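Local coordinates for lipid binding protein (Grifola frondosa, PDB 5H0Q), which binds membrane lipids, apparently recognising domains in which sphingomyelin and cholesterol occur together, at residues 79-91 with 101-113. Numbering follows the deposited sequence.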
loop_
_atom_site.group_PDB
_atom_site.type_symbol
_atom_site.label_atom_id
_atom_site.label_comp_id
_atom_site.label_asym_id
_atom_site.label_seq_id
_atom_site.Cartn_x
_atom_site.Cartn_y
_atom_site.Cartn_z
ATOM N N GLU A 79 11.725 -0.045 3.535
ATOM C CA GLU A 79 12.628 -0.773 4.413
ATOM C C GLU A 79 12.359 -2.268 4.317
ATOM O O GLU A 79 11.205 -2.694 4.404
ATOM C CB GLU A 79 12.458 -0.278 5.853
ATOM C CG GLU A 79 13.393 -0.889 6.861
ATOM C CD GLU A 79 14.849 -0.443 6.708
ATOM O OE1 GLU A 79 15.116 0.550 6.003
ATOM O OE2 GLU A 79 15.728 -1.093 7.314
ATOM N N SER A 80 13.426 -3.049 4.124
ATOM C CA SER A 80 13.384 -4.511 4.211
ATOM C C SER A 80 13.840 -4.942 5.593
ATOM O O SER A 80 14.993 -4.704 5.968
ATOM C CB SER A 80 14.286 -5.179 3.174
ATOM O OG SER A 80 13.875 -4.880 1.865
ATOM N N PHE A 81 12.963 -5.620 6.322
ATOM C CA PHE A 81 13.373 -6.239 7.570
ATOM C C PHE A 81 13.897 -7.651 7.357
ATOM O O PHE A 81 14.884 -8.051 7.984
ATOM C CB PHE A 81 12.204 -6.261 8.557
ATOM C CG PHE A 81 11.607 -4.908 8.830
ATOM C CD1 PHE A 81 12.367 -3.910 9.395
ATOM C CD2 PHE A 81 10.280 -4.648 8.541
ATOM C CE1 PHE A 81 11.819 -2.670 9.655
ATOM C CE2 PHE A 81 9.724 -3.412 8.797
ATOM C CZ PHE A 81 10.496 -2.422 9.358
ATOM N N ARG A 82 13.238 -8.413 6.485
ATOM C CA ARG A 82 13.721 -9.714 6.032
ATOM C C ARG A 82 13.427 -9.784 4.548
ATOM O O ARG A 82 12.312 -9.472 4.140
ATOM C CB ARG A 82 13.004 -10.859 6.753
ATOM C CG ARG A 82 13.109 -10.803 8.239
ATOM C CD ARG A 82 12.347 -11.924 8.910
ATOM N NE ARG A 82 12.400 -11.751 10.353
ATOM C CZ ARG A 82 11.377 -11.400 11.124
ATOM N NH1 ARG A 82 10.176 -11.202 10.625
ATOM N NH2 ARG A 82 11.561 -11.248 12.423
ATOM N N GLY A 83 14.418 -10.164 3.750
ATOM C CA GLY A 83 14.225 -10.258 2.319
ATOM C C GLY A 83 14.609 -8.976 1.607
ATOM O O GLY A 83 15.410 -8.176 2.098
ATOM N N HIS A 84 14.021 -8.779 0.431
ATOM C CA HIS A 84 14.410 -7.668 -0.416
ATOM C C HIS A 84 13.299 -7.385 -1.407
ATOM O O HIS A 84 12.453 -8.241 -1.694
ATOM C CB HIS A 84 15.747 -7.929 -1.125
ATOM C CG HIS A 84 15.713 -9.041 -2.123
ATOM N ND1 HIS A 84 15.743 -10.370 -1.761
ATOM C CD2 HIS A 84 15.690 -9.019 -3.475
ATOM C CE1 HIS A 84 15.721 -11.120 -2.847
ATOM N NE2 HIS A 84 15.689 -10.325 -3.901
ATOM N N PHE A 85 13.312 -6.166 -1.918
ATOM C CA PHE A 85 12.397 -5.753 -2.967
ATOM C C PHE A 85 12.804 -6.357 -4.306
ATOM O O PHE A 85 13.949 -6.755 -4.521
ATOM C CB PHE A 85 12.369 -4.223 -3.072
ATOM C CG PHE A 85 11.650 -3.558 -1.930
ATOM C CD1 PHE A 85 10.287 -3.351 -1.997
ATOM C CD2 PHE A 85 12.325 -3.193 -0.770
ATOM C CE1 PHE A 85 9.604 -2.762 -0.948
ATOM C CE2 PHE A 85 11.644 -2.603 0.297
ATOM C CZ PHE A 85 10.288 -2.378 0.200
ATOM N N GLY A 86 11.837 -6.428 -5.205
ATOM C CA GLY A 86 12.116 -6.824 -6.564
ATOM C C GLY A 86 13.046 -5.844 -7.253
ATOM O O GLY A 86 13.331 -4.747 -6.773
ATOM N N ALA A 87 13.512 -6.260 -8.434
ATOM C CA ALA A 87 14.498 -5.476 -9.172
ATOM C C ALA A 87 13.918 -4.154 -9.660
ATOM O O ALA A 87 14.609 -3.128 -9.657
ATOM C CB ALA A 87 15.030 -6.293 -10.350
ATOM N N HIS A 88 12.661 -4.153 -10.092
ATOM C CA HIS A 88 12.074 -2.944 -10.652
ATOM C C HIS A 88 11.921 -1.876 -9.578
ATOM O O HIS A 88 11.491 -2.154 -8.455
ATOM C CB HIS A 88 10.721 -3.249 -11.293
ATOM C CG HIS A 88 10.815 -3.687 -12.724
ATOM N ND1 HIS A 88 11.729 -4.624 -13.159
ATOM C CD2 HIS A 88 10.114 -3.309 -13.820
ATOM C CE1 HIS A 88 11.585 -4.807 -14.459
ATOM N NE2 HIS A 88 10.612 -4.022 -14.885
ATOM N N THR A 89 12.286 -0.648 -9.931
ATOM C CA THR A 89 12.202 0.462 -8.994
ATOM C C THR A 89 10.750 0.753 -8.636
ATOM O O THR A 89 9.851 0.640 -9.473
ATOM C CB THR A 89 12.851 1.711 -9.590
ATOM O OG1 THR A 89 12.769 2.787 -8.648
ATOM C CG2 THR A 89 12.157 2.118 -10.893
ATOM N N ARG A 90 10.526 1.129 -7.381
ATOM C CA ARG A 90 9.191 1.491 -6.932
ATOM C C ARG A 90 8.823 2.889 -7.430
ATOM O O ARG A 90 9.684 3.729 -7.707
ATOM C CB ARG A 90 9.099 1.438 -5.401
ATOM C CG ARG A 90 9.002 0.026 -4.781
ATOM C CD ARG A 90 10.345 -0.486 -4.246
ATOM N NE ARG A 90 11.047 -1.310 -5.209
ATOM C CZ ARG A 90 12.347 -1.569 -5.161
ATOM N NH1 ARG A 90 13.095 -1.056 -4.192
ATOM N NH2 ARG A 90 12.898 -2.335 -6.089
ATOM N N GLU A 91 7.522 3.131 -7.550
ATOM C CA GLU A 91 7.033 4.433 -7.982
ATOM C C GLU A 91 7.119 5.420 -6.823
ATOM O O GLU A 91 6.739 5.100 -5.693
ATOM C CB GLU A 91 5.600 4.326 -8.498
ATOM C CG GLU A 91 5.494 3.636 -9.845
ATOM C CD GLU A 91 6.110 4.451 -10.965
ATOM O OE1 GLU A 91 6.118 5.695 -10.859
ATOM O OE2 GLU A 91 6.593 3.846 -11.949
ATOM N N VAL A 101 2.108 -1.463 -8.015
ATOM C CA VAL A 101 2.282 -2.879 -7.717
ATOM C C VAL A 101 3.767 -3.157 -7.596
ATOM O O VAL A 101 4.566 -2.684 -8.410
ATOM C CB VAL A 101 1.661 -3.774 -8.810
ATOM C CG1 VAL A 101 1.914 -5.247 -8.502
ATOM C CG2 VAL A 101 0.172 -3.488 -8.915
ATOM N N PHE A 102 4.136 -3.960 -6.609
ATOM C CA PHE A 102 5.515 -4.397 -6.501
ATOM C C PHE A 102 5.562 -5.731 -5.778
ATOM O O PHE A 102 4.591 -6.155 -5.147
ATOM C CB PHE A 102 6.375 -3.349 -5.774
ATOM C CG PHE A 102 5.968 -3.096 -4.333
ATOM C CD1 PHE A 102 6.485 -3.864 -3.305
ATOM C CD2 PHE A 102 5.095 -2.076 -4.012
ATOM C CE1 PHE A 102 6.111 -3.639 -1.986
ATOM C CE2 PHE A 102 4.738 -1.830 -2.698
ATOM C CZ PHE A 102 5.247 -2.620 -1.687
ATOM N N ILE A 103 6.709 -6.393 -5.886
ATOM C CA ILE A 103 6.957 -7.626 -5.168
ATOM C C ILE A 103 8.013 -7.376 -4.102
ATOM O O ILE A 103 8.930 -6.573 -4.268
ATOM C CB ILE A 103 7.370 -8.763 -6.138
ATOM C CG1 ILE A 103 7.494 -10.093 -5.393
ATOM C CG2 ILE A 103 8.672 -8.458 -6.841
ATOM C CD1 ILE A 103 7.710 -11.295 -6.292
ATOM N N HIS A 104 7.878 -8.091 -3.004
ATOM C CA HIS A 104 8.932 -8.199 -2.006
ATOM C C HIS A 104 9.083 -9.673 -1.688
ATOM O O HIS A 104 8.079 -10.354 -1.472
ATOM C CB HIS A 104 8.579 -7.392 -0.748
ATOM C CG HIS A 104 9.738 -7.176 0.161
ATOM N ND1 HIS A 104 10.077 -8.058 1.162
ATOM C CD2 HIS A 104 10.644 -6.166 0.228
ATOM C CE1 HIS A 104 11.128 -7.593 1.820
ATOM N NE2 HIS A 104 11.497 -6.453 1.266
ATOM N N THR A 105 10.311 -10.170 -1.675
ATOM C CA THR A 105 10.545 -11.598 -1.522
ATOM C C THR A 105 11.529 -11.863 -0.402
ATOM O O THR A 105 12.278 -10.985 0.016
ATOM C CB THR A 105 11.114 -12.243 -2.798
ATOM O OG1 THR A 105 12.503 -11.912 -2.945
ATOM C CG2 THR A 105 10.371 -11.783 -4.011
ATOM N N LYS A 106 11.535 -13.109 0.057
ATOM C CA LYS A 106 12.560 -13.546 0.982
ATOM C C LYS A 106 13.916 -13.476 0.288
ATOM O O LYS A 106 14.018 -13.336 -0.937
ATOM C CB LYS A 106 12.278 -14.959 1.468
ATOM C CG LYS A 106 12.496 -16.025 0.379
ATOM C CD LYS A 106 12.235 -17.426 0.928
ATOM C CE LYS A 106 12.717 -18.509 -0.027
ATOM N NZ LYS A 106 14.182 -18.488 -0.142
ATOM N N SER A 107 14.959 -13.623 1.090
ATOM C CA SER A 107 16.301 -13.653 0.538
ATOM C C SER A 107 16.503 -14.953 -0.227
ATOM O O SER A 107 16.027 -16.008 0.183
ATOM C CB SER A 107 17.330 -13.535 1.647
ATOM O OG SER A 107 17.186 -12.299 2.336
ATOM N N ALA A 108 17.219 -14.865 -1.335
ATOM C CA ALA A 108 17.474 -16.031 -2.169
ATOM C C ALA A 108 18.088 -17.153 -1.349
ATOM O O ALA A 108 19.043 -16.955 -0.579
ATOM C CB ALA A 108 18.389 -15.642 -3.325
ATOM N N GLY A 109 17.488 -18.337 -1.459
ATOM C CA GLY A 109 18.042 -19.513 -0.823
ATOM C C GLY A 109 17.797 -19.631 0.654
ATOM O O GLY A 109 18.171 -20.644 1.240
ATOM N N ALA A 110 17.205 -18.619 1.289
ATOM C CA ALA A 110 17.151 -18.581 2.731
ATOM C C ALA A 110 15.859 -19.179 3.254
ATOM O O ALA A 110 14.779 -18.954 2.704
ATOM C CB ALA A 110 17.280 -17.134 3.230
ATOM N N ALA A 111 15.978 -19.869 4.376
ATOM C CA ALA A 111 14.835 -20.351 5.149
ATOM C C ALA A 111 14.321 -19.247 6.081
ATOM O O ALA A 111 14.234 -19.393 7.298
ATOM C CB ALA A 111 15.241 -21.593 5.922
ATOM N N VAL A 112 13.967 -18.136 5.456
ATOM C CA VAL A 112 13.504 -16.931 6.126
ATOM C C VAL A 112 12.405 -16.361 5.248
ATOM O O VAL A 112 12.340 -16.639 4.050
ATOM C CB VAL A 112 14.654 -15.929 6.318
ATOM C CG1 VAL A 112 14.166 -14.651 6.978
ATOM C CG2 VAL A 112 15.776 -16.571 7.127
ATOM N N GLY A 113 11.518 -15.563 5.850
ATOM C CA GLY A 113 10.377 -15.014 5.138
ATOM C C GLY A 113 10.602 -13.627 4.580
ATOM O O GLY A 113 11.735 -13.171 4.400
HETATM O O HOH W 1 16.607 -12.057 5.300
HETATM O O HOH W 2 6.933 -0.866 -8.764
#
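His104 reaches from strand 99-105 into the bend where strand 73-80 crosses over to the short strand 84-85, so that one imidazole ties together the two sheets of this Nakanori-like beta-sandwich. With CG anti to its backbone N (chi1 -165°), the ring reaches to the corner and presents its NE2 to Ser80 OG in a 2.9 Å hydrogen bond, while ND1 is held by Ser114 OG; the two bonds fix its rotation. CD2 points at the middle of the Phe85 ring in a T-shaped contact, planes at 84°, and Trp132 adds a further edge-to-face partner. Phe102 extends the aromatic cluster, its CE1 coming within 3.7 Å of Phe85 CE1.

Strand 84-85 is paired antiparallel with 101-105. His84 N gives a 2.8 Å bond to Thr105 O, and Thr105 N returns one of 2.9 Å to His84 O, which also sits over the face of the His104 imidazole. Gly83 packs so closely that its CA lies 3.1 Å from Thr105 O, leaving no room there for a side chain.

The other side is looser. The exposed His84 ring has Thr105 OG1 over one face, nearest at CE1, and the extended aliphatic part of Arg82 crosses Val112 at about a right angle, CD against CG1, before its guanidinium goes on to a salt bridge with Asp168. Here a water links the two segments: it accepts from Gly83 N at 3.3 Å and is hydrogen-bonded to Ser107 OG at 3.0 Å.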